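Local atomic coordinates of enoyl-CoA hydratase (Thermus thermophilus, PDB entry 1WZ8), a protein that probably catalyses the reversible addition of water to the double bond of trans-2-enoyl-CoA thioesters, as crotonase-family enoyl-CoA hydratases do. Residues 137-142 / 146-151; 165-168 / 172-175. All coordinates share one frame; numbering follows the deposited sequence.

Interaction 1: residues 137-142 / 146-151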
ATOM      1  N   LEU A 137       1.827 -27.083 -16.232  1.00 11.74           N
ATOM      2  CA  LEU A 137       1.560 -25.664 -15.999  1.00 12.96           C
ATOM      3  C   LEU A 137       2.851 -24.886 -16.219  1.00 13.08           C
ATOM      4  O   LEU A 137       3.865 -25.144 -15.567  1.00 14.47           O
ATOM      5  CB  LEU A 137       1.046 -25.446 -14.571  1.00 12.27           C
ATOM      6  CG  LEU A 137      -0.161 -26.304 -14.178  1.00 15.58           C
ATOM      7  CD1 LEU A 137      -0.539 -26.020 -12.730  1.00 18.43           C
ATOM      8  CD2 LEU A 137      -1.338 -26.011 -15.100  1.00 17.10           C
ATOM      9  N   LEU A 138       2.811 -23.925 -17.133  1.00 12.94           N
ATOM     10  CA  LEU A 138       4.000 -23.148 -17.450  1.00 14.55           C
ATOM     11  C   LEU A 138       3.680 -21.725 -17.893  1.00 13.10           C
ATOM     12  O   LEU A 138       2.810 -21.500 -18.730  1.00 13.70           O
ATOM     13  CB  LEU A 138       4.780 -23.866 -18.554  1.00 16.51           C
ATOM     14  CG  LEU A 138       6.074 -23.279 -19.124  1.00 19.52           C
ATOM     15  CD1 LEU A 138       7.151 -23.180 -18.058  1.00 21.46           C
ATOM     16  CD2 LEU A 138       6.534 -24.175 -20.245  1.00 19.77           C
ATOM     17  N   ASP A 139       4.377 -20.760 -17.314  1.00 13.04           N
ATOM     18  CA  ASP A 139       4.172 -19.376 -17.696  1.00 12.50           C
ATOM     19  C   ASP A 139       4.619 -19.300 -19.157  1.00 13.59           C
ATOM     20  O   ASP A 139       3.867 -18.861 -20.026  1.00 13.36           O
ATOM     21  CB  ASP A 139       5.027 -18.460 -16.838  1.00 13.17           C
ATOM     22  CG  ASP A 139       4.942 -17.020 -17.284  1.00 14.63           C
ATOM     23  OD1 ASP A 139       3.944 -16.343 -16.955  1.00 15.93           O
ATOM     24  OD2 ASP A 139       5.871 -16.577 -17.986  1.00 17.56           O
ATOM     25  N   GLY A 140       5.857 -19.724 -19.403  1.00 13.11           N
ATOM     26  CA  GLY A 140       6.403 -19.774 -20.752  1.00 15.21           C
ATOM     27  C   GLY A 140       6.860 -18.522 -21.479  1.00 15.52           C
ATOM     28  O   GLY A 140       7.399 -18.622 -22.581  1.00 16.49           O
ATOM     29  N   HIS A 141       6.681 -17.351 -20.880  1.00 15.21           N
ATOM     30  CA  HIS A 141       7.046 -16.094 -21.555  1.00 15.43           C
ATOM     31  C   HIS A 141       8.566 -15.934 -21.788  1.00 15.83           C
ATOM     32  O   HIS A 141       9.017 -15.498 -22.839  1.00 13.72           O
ATOM     33  CB  HIS A 141       6.520 -14.932 -20.712  1.00 16.94           C
ATOM     34  CG  HIS A 141       5.017 -14.868 -20.825  1.00 19.22           C
ATOM     35  ND1 HIS A 141       4.177 -15.345 -19.874  1.00 21.87           N
ATOM     36  CD2 HIS A 141       4.251 -14.333 -21.867  1.00 20.68           C
ATOM     37  CE1 HIS A 141       2.934 -15.100 -20.333  1.00 21.25           C
ATOM     38  NE2 HIS A 141       2.948 -14.497 -21.524  1.00 21.79           N
ATOM     39  N   LEU A 142       9.387 -16.282 -20.804  1.00 15.33           N
ATOM     40  CA  LEU A 142      10.832 -16.145 -20.950  1.00 18.90           C
ATOM     41  C   LEU A 142      11.354 -16.975 -22.119  1.00 20.29           C
ATOM     42  O   LEU A 142      12.342 -16.613 -22.757  1.00 20.41           O
ATOM     43  CB  LEU A 142      11.534 -16.544 -19.649  1.00 18.14           C
ATOM     44  CG  LEU A 142      11.580 -15.460 -18.559  1.00 19.57           C
ATOM     45  CD1 LEU A 142      12.402 -14.275 -19.051  1.00 19.35           C
ATOM     46  CD2 LEU A 142      10.169 -15.012 -18.197  1.00 19.36           C
ATOM     47  N   VAL A 146       9.939 -12.648 -23.931  1.00 14.18           N
ATOM     48  CA  VAL A 146       9.335 -11.454 -23.343  1.00 12.75           C
ATOM     49  C   VAL A 146       9.102 -11.670 -21.853  1.00 11.83           C
ATOM     50  O   VAL A 146       9.122 -12.799 -21.369  1.00 11.88           O
ATOM     51  CB  VAL A 146       7.981 -11.095 -24.018  1.00 14.37           C
ATOM     52  CG1 VAL A 146       8.205 -10.731 -25.480  1.00 13.18           C
ATOM     53  CG2 VAL A 146       7.012 -12.261 -23.908  1.00 14.20           C
ATOM     54  N   ALA A 147       8.888 -10.578 -21.129  1.00 12.43           N
ATOM     55  CA  ALA A 147       8.658 -10.644 -19.692  1.00 12.03           C
ATOM     56  C   ALA A 147       7.362 -11.376 -19.356  1.00 11.57           C
ATOM     57  O   ALA A 147       6.425 -11.411 -20.159  1.00 12.28           O
ATOM     58  CB  ALA A 147       8.624  -9.231 -19.111  1.00 11.90           C
ATOM     59  N   ALA A 148       7.311 -11.968 -18.164  1.00  9.91           N
ATOM     60  CA  ALA A 148       6.119 -12.683 -17.722  1.00 10.17           C
ATOM     61  C   ALA A 148       5.131 -11.645 -17.209  1.00 10.99           C
ATOM     62  O   ALA A 148       4.998 -11.442 -16.004  1.00 10.40           O
ATOM     63  CB  ALA A 148       6.473 -13.663 -16.610  1.00 10.67           C
ATOM     64  N   GLY A 149       4.426 -10.991 -18.124  1.00 11.17           N
ATOM     65  CA  GLY A 149       3.506  -9.954 -17.697  1.00 11.71           C
ATOM     66  C   GLY A 149       2.015 -10.150 -17.870  1.00 11.57           C
ATOM     67  O   GLY A 149       1.259  -9.205 -17.651  1.00 11.04           O
ATOM     68  N   ASP A 150       1.563 -11.350 -18.225  1.00 12.61           N
ATOM     69  CA  ASP A 150       0.128 -11.530 -18.418  1.00 12.50           C
ATOM     70  C   ASP A 150      -0.673 -12.040 -17.222  1.00 11.41           C
ATOM     71  O   ASP A 150      -1.880 -12.261 -17.336  1.00 11.72           O
ATOM     72  CB  ASP A 150      -0.155 -12.396 -19.658  1.00 13.42           C
ATOM     73  CG  ASP A 150       0.282 -13.837 -19.497  1.00 15.05           C
ATOM     74  OD1 ASP A 150       0.693 -14.233 -18.391  1.00 13.98           O
ATOM     75  OD2 ASP A 150       0.204 -14.582 -20.499  1.00 18.23           O
ATOM     76  N   HIS A 151      -0.017 -12.210 -16.078  1.00 12.52           N
ATOM     77  CA  HIS A 151      -0.710 -12.660 -14.870  1.00 10.99           C
ATOM     78  C   HIS A 151       0.229 -12.963 -13.707  1.00 12.02           C
ATOM     79  O   HIS A 151      -0.106 -12.707 -12.550  1.00 12.92           O
ATOM     80  CB  HIS A 151      -1.540 -13.927 -15.142  1.00 10.45           C
ATOM     81  CG  HIS A 151      -0.736 -15.190 -15.103  1.00 10.30           C
ATOM     82  ND1 HIS A 151       0.058 -15.601 -16.152  1.00 13.49           N
ATOM     83  CD2 HIS A 151      -0.540 -16.089 -14.110  1.00 12.82           C
ATOM     84  CE1 HIS A 151       0.711 -16.697 -15.805  1.00 13.10           C
ATOM     85  NE2 HIS A 151       0.367 -17.013 -14.570  1.00 10.85           N
TER
HETATM   86  O   HOH W   1       2.612 -13.784 -16.718  1.00 12.34           O
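Ala148 and Asp139 meet where a loop of the crotonase fold runs back, roughly antiparallel, along the start of helix 141-144. The Ala148 methyl CB touches Asp139 OD2 at 3.3 Å. His141 CB packs on Ala148 CA and lies 3.6 Å from Ala147 O. Just past helix 141-144, Val146 N donates back to His141 O, 3.2 Å away. Leu142 CD2 adds an apolar touch on the Ala148 methyl. The two carboxylates come close, with Asp139 OD1 4.1 Å from Asp150 OD1; a water donating to both oxygens probably eases the proximity of the like charges.

With its CG anti to the backbone N (chi1 175°), the Asp139 carboxylate swings over the helix start, where OD2 accepts from His141 N at 3.1 Å in an Asx turn. His141 ND1 donates to Asp139 OD1 nearly in its ring plane but 40° out of the carboxylate plane, and more weakly to OD2; its NE2 bonds a 2-methyl-2,4-pentanediol, probably from the crystallisation liquor. Ala148 N is hydrogen-bonded to Thr217 OG1 of a second subunit. Within the loop, His151 ND1 donates to Asp150 OD1 at 2.7 Å, meeting it on the syn side, 34° out of the carboxylate plane.

Interaction 2: residues 165-168 / 172-175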
ATOM      1  N   ALA A 165       8.174 -18.551  -7.150  1.00 10.19           N
ATOM      2  CA  ALA A 165       7.727 -17.755  -8.290  1.00 10.31           C
ATOM      3  C   ALA A 165       8.926 -17.392  -9.167  1.00 10.98           C
ATOM      4  O   ALA A 165       8.900 -17.598 -10.380  1.00 11.28           O
ATOM      5  CB  ALA A 165       7.024 -16.490  -7.810  1.00 10.48           C
ATOM      6  N   LYS A 166       9.980 -16.856  -8.559  1.00 11.29           N
ATOM      7  CA  LYS A 166      11.156 -16.477  -9.337  1.00 12.35           C
ATOM      8  C   LYS A 166      11.801 -17.666 -10.028  1.00 13.13           C
ATOM      9  O   LYS A 166      12.257 -17.559 -11.167  1.00 14.33           O
ATOM     10  CB  LYS A 166      12.189 -15.775  -8.453  1.00 11.43           C
ATOM     11  CG  LYS A 166      11.828 -14.339  -8.137  1.00 13.39           C
ATOM     12  CD  LYS A 166      12.925 -13.654  -7.360  1.00 13.46           C
ATOM     13  CE  LYS A 166      12.690 -12.158  -7.312  1.00 14.00           C
ATOM     14  NZ  LYS A 166      13.803 -11.481  -6.599  1.00 11.35           N
ATOM     15  N   TYR A 167      11.837 -18.799  -9.342  1.00 12.52           N
ATOM     16  CA  TYR A 167      12.443 -19.998  -9.904  1.00 14.60           C
ATOM     17  C   TYR A 167      11.709 -20.499 -11.151  1.00 14.82           C
ATOM     18  O   TYR A 167      12.326 -20.754 -12.184  1.00 14.20           O
ATOM     19  CB  TYR A 167      12.476 -21.107  -8.855  1.00 14.99           C
ATOM     20  CG  TYR A 167      13.094 -22.391  -9.353  1.00 17.10           C
ATOM     21  CD1 TYR A 167      14.472 -22.503  -9.527  1.00 17.77           C
ATOM     22  CD2 TYR A 167      12.298 -23.496  -9.650  1.00 18.67           C
ATOM     23  CE1 TYR A 167      15.046 -23.692  -9.981  1.00 18.57           C
ATOM     24  CE2 TYR A 167      12.862 -24.685 -10.107  1.00 20.61           C
ATOM     25  CZ  TYR A 167      14.233 -24.775 -10.269  1.00 20.18           C
ATOM     26  OH  TYR A 167      14.790 -25.957 -10.705  1.00 23.04           O
ATOM     27  N   HIS A 168      10.390 -20.630 -11.060  1.00 13.45           N
ATOM     28  CA  HIS A 168       9.621 -21.127 -12.195  1.00 14.18           C
ATOM     29  C   HIS A 168       9.389 -20.118 -13.311  1.00 14.46           C
ATOM     30  O   HIS A 168       9.312 -20.498 -14.479  1.00 16.72           O
ATOM     31  CB  HIS A 168       8.287 -21.707 -11.706  1.00 12.68           C
ATOM     32  CG  HIS A 168       8.443 -23.002 -10.966  1.00 14.88           C
ATOM     33  ND1 HIS A 168       8.725 -24.191 -11.605  1.00 15.25           N
ATOM     34  CD2 HIS A 168       8.456 -23.275  -9.640  1.00 13.91           C
ATOM     35  CE1 HIS A 168       8.909 -25.139 -10.704  1.00 14.89           C
ATOM     36  NE2 HIS A 168       8.754 -24.610  -9.503  1.00 14.11           N
ATOM     37  N   ASN A 172      11.704 -20.633 -16.652  1.00 19.57           N
ATOM     38  CA  ASN A 172      10.749 -21.255 -17.545  1.00 21.84           C
ATOM     39  C   ASN A 172      10.633 -22.738 -17.199  1.00 19.88           C
ATOM     40  O   ASN A 172      10.482 -23.585 -18.081  1.00 21.48           O
ATOM     41  CB  ASN A 172      11.208 -21.078 -18.990  1.00 23.64           C
ATOM     42  CG  ASN A 172      10.059 -21.029 -19.956  1.00 27.47           C
ATOM     43  OD1 ASN A 172       9.333 -20.037 -20.033  1.00 35.69           O
ATOM     44  ND2 ASN A 172       9.883 -22.107 -20.709  1.00 26.16           N
ATOM     45  N   GLU A 173      10.718 -23.043 -15.909  1.00 17.67           N
ATOM     46  CA  GLU A 173      10.609 -24.419 -15.435  1.00 18.11           C
ATOM     47  C   GLU A 173       9.150 -24.823 -15.262  1.00 15.75           C
ATOM     48  O   GLU A 173       8.416 -24.214 -14.485  1.00 14.09           O
ATOM     49  CB  GLU A 173      11.334 -24.585 -14.099  1.00 20.14           C
ATOM     50  CG  GLU A 173      12.770 -25.040 -14.240  1.00 26.06           C
ATOM     51  CD  GLU A 173      12.867 -26.418 -14.872  1.00 25.28           C
ATOM     52  OE1 GLU A 173      12.441 -27.406 -14.234  1.00 27.42           O
ATOM     53  OE2 GLU A 173      13.366 -26.506 -16.008  1.00 29.44           O
ATOM     54  N   PRO A 174       8.708 -25.857 -15.991  1.00 13.27           N
ATOM     55  CA  PRO A 174       7.319 -26.298 -15.871  1.00 14.04           C
ATOM     56  C   PRO A 174       7.019 -26.947 -14.519  1.00 13.45           C
ATOM     57  O   PRO A 174       7.920 -27.373 -13.797  1.00 12.60           O
ATOM     58  CB  PRO A 174       7.176 -27.290 -17.022  1.00 16.41           C
ATOM     59  CG  PRO A 174       8.544 -27.898 -17.092  1.00 14.90           C
ATOM     60  CD  PRO A 174       9.446 -26.693 -16.957  1.00 15.71           C
ATOM     61  N   LEU A 175       5.739 -26.996 -14.183  1.00 12.87           N
ATOM     62  CA  LEU A 175       5.278 -27.621 -12.953  1.00 13.42           C
ATOM     63  C   LEU A 175       4.238 -28.653 -13.347  1.00 12.39           C
ATOM     64  O   LEU A 175       3.488 -28.449 -14.301  1.00 12.93           O
ATOM     65  CB  LEU A 175       4.607 -26.598 -12.031  1.00 11.50           C
ATOM     66  CG  LEU A 175       5.463 -25.741 -11.102  1.00 13.62           C
ATOM     67  CD1 LEU A 175       4.630 -24.556 -10.643  1.00 15.69           C
ATOM     68  CD2 LEU A 175       5.950 -26.557  -9.898  1.00  9.00           C
TER
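His168 O accepts a weak, bent bond from Glu173 N (3.2 Å, 130°), and Asn172, with positive phi, turns the chain out of helix 162-171: a 6→1 bond with a positive-phi residue at C', consistent with a Schellman motif.

The His168 side chain makes the second link. Its CG lies anti to its own carbonyl carbon (chi1 -71°), and this carries the ring out beside the departing chain, where ND1 donates to Glu173 O at 2.9 Å. The acceptor sits close to the imidazole plane, while the N-H arrives from well above the carbonyl plane of Glu173. The ring is also sandwiched: Tyr167 CD2 lies 3.7 Å above the centre of one face, and Leu175 covers the opposite face in a CH-pi contact, its CG 3.7 Å from the ring centroid. Trp156 and Leu183 pack around the same histidine. A leucine at His168 would probably leave Glu173 O without its side-chain donor and lose the flat ring held between Tyr167 and Leu175.

The Glu173 chain, bent at chi2, lies obliquely against the Tyr167 ring, and its OE2 forms a salt bridge with Arg205 NH2 of a second subunit. The touching atoms are Glu173 CG and Tyr167 CE2, 4.1 Å apart.

In the fold
Interactions 1 and 2 follow one another in the chain, and their centres lie about 10 Å apart. Their backbones join where strands 136-138 and 175-176 run antiparallel: Leu137 N is 2.9 Å from Leu175 O, a probable hydrogen bond. Beside this, Leu138 CD1 packs on Asn172 O at 3.4 Å, and Asn172 OD1 lies 3.0 Å from Gly140 CA. Trp156 is shared: its NE1 is hydrogen-bonded to His151 NE2 of interaction 1, and its side chain packs on His168 and Leu175 of interaction 2. Both contacts touch the second subunit of the hexamer. A bound diol, probably from the crystallisation liquor, lies about 3 Å from the His141 side chain and may mark a pocket.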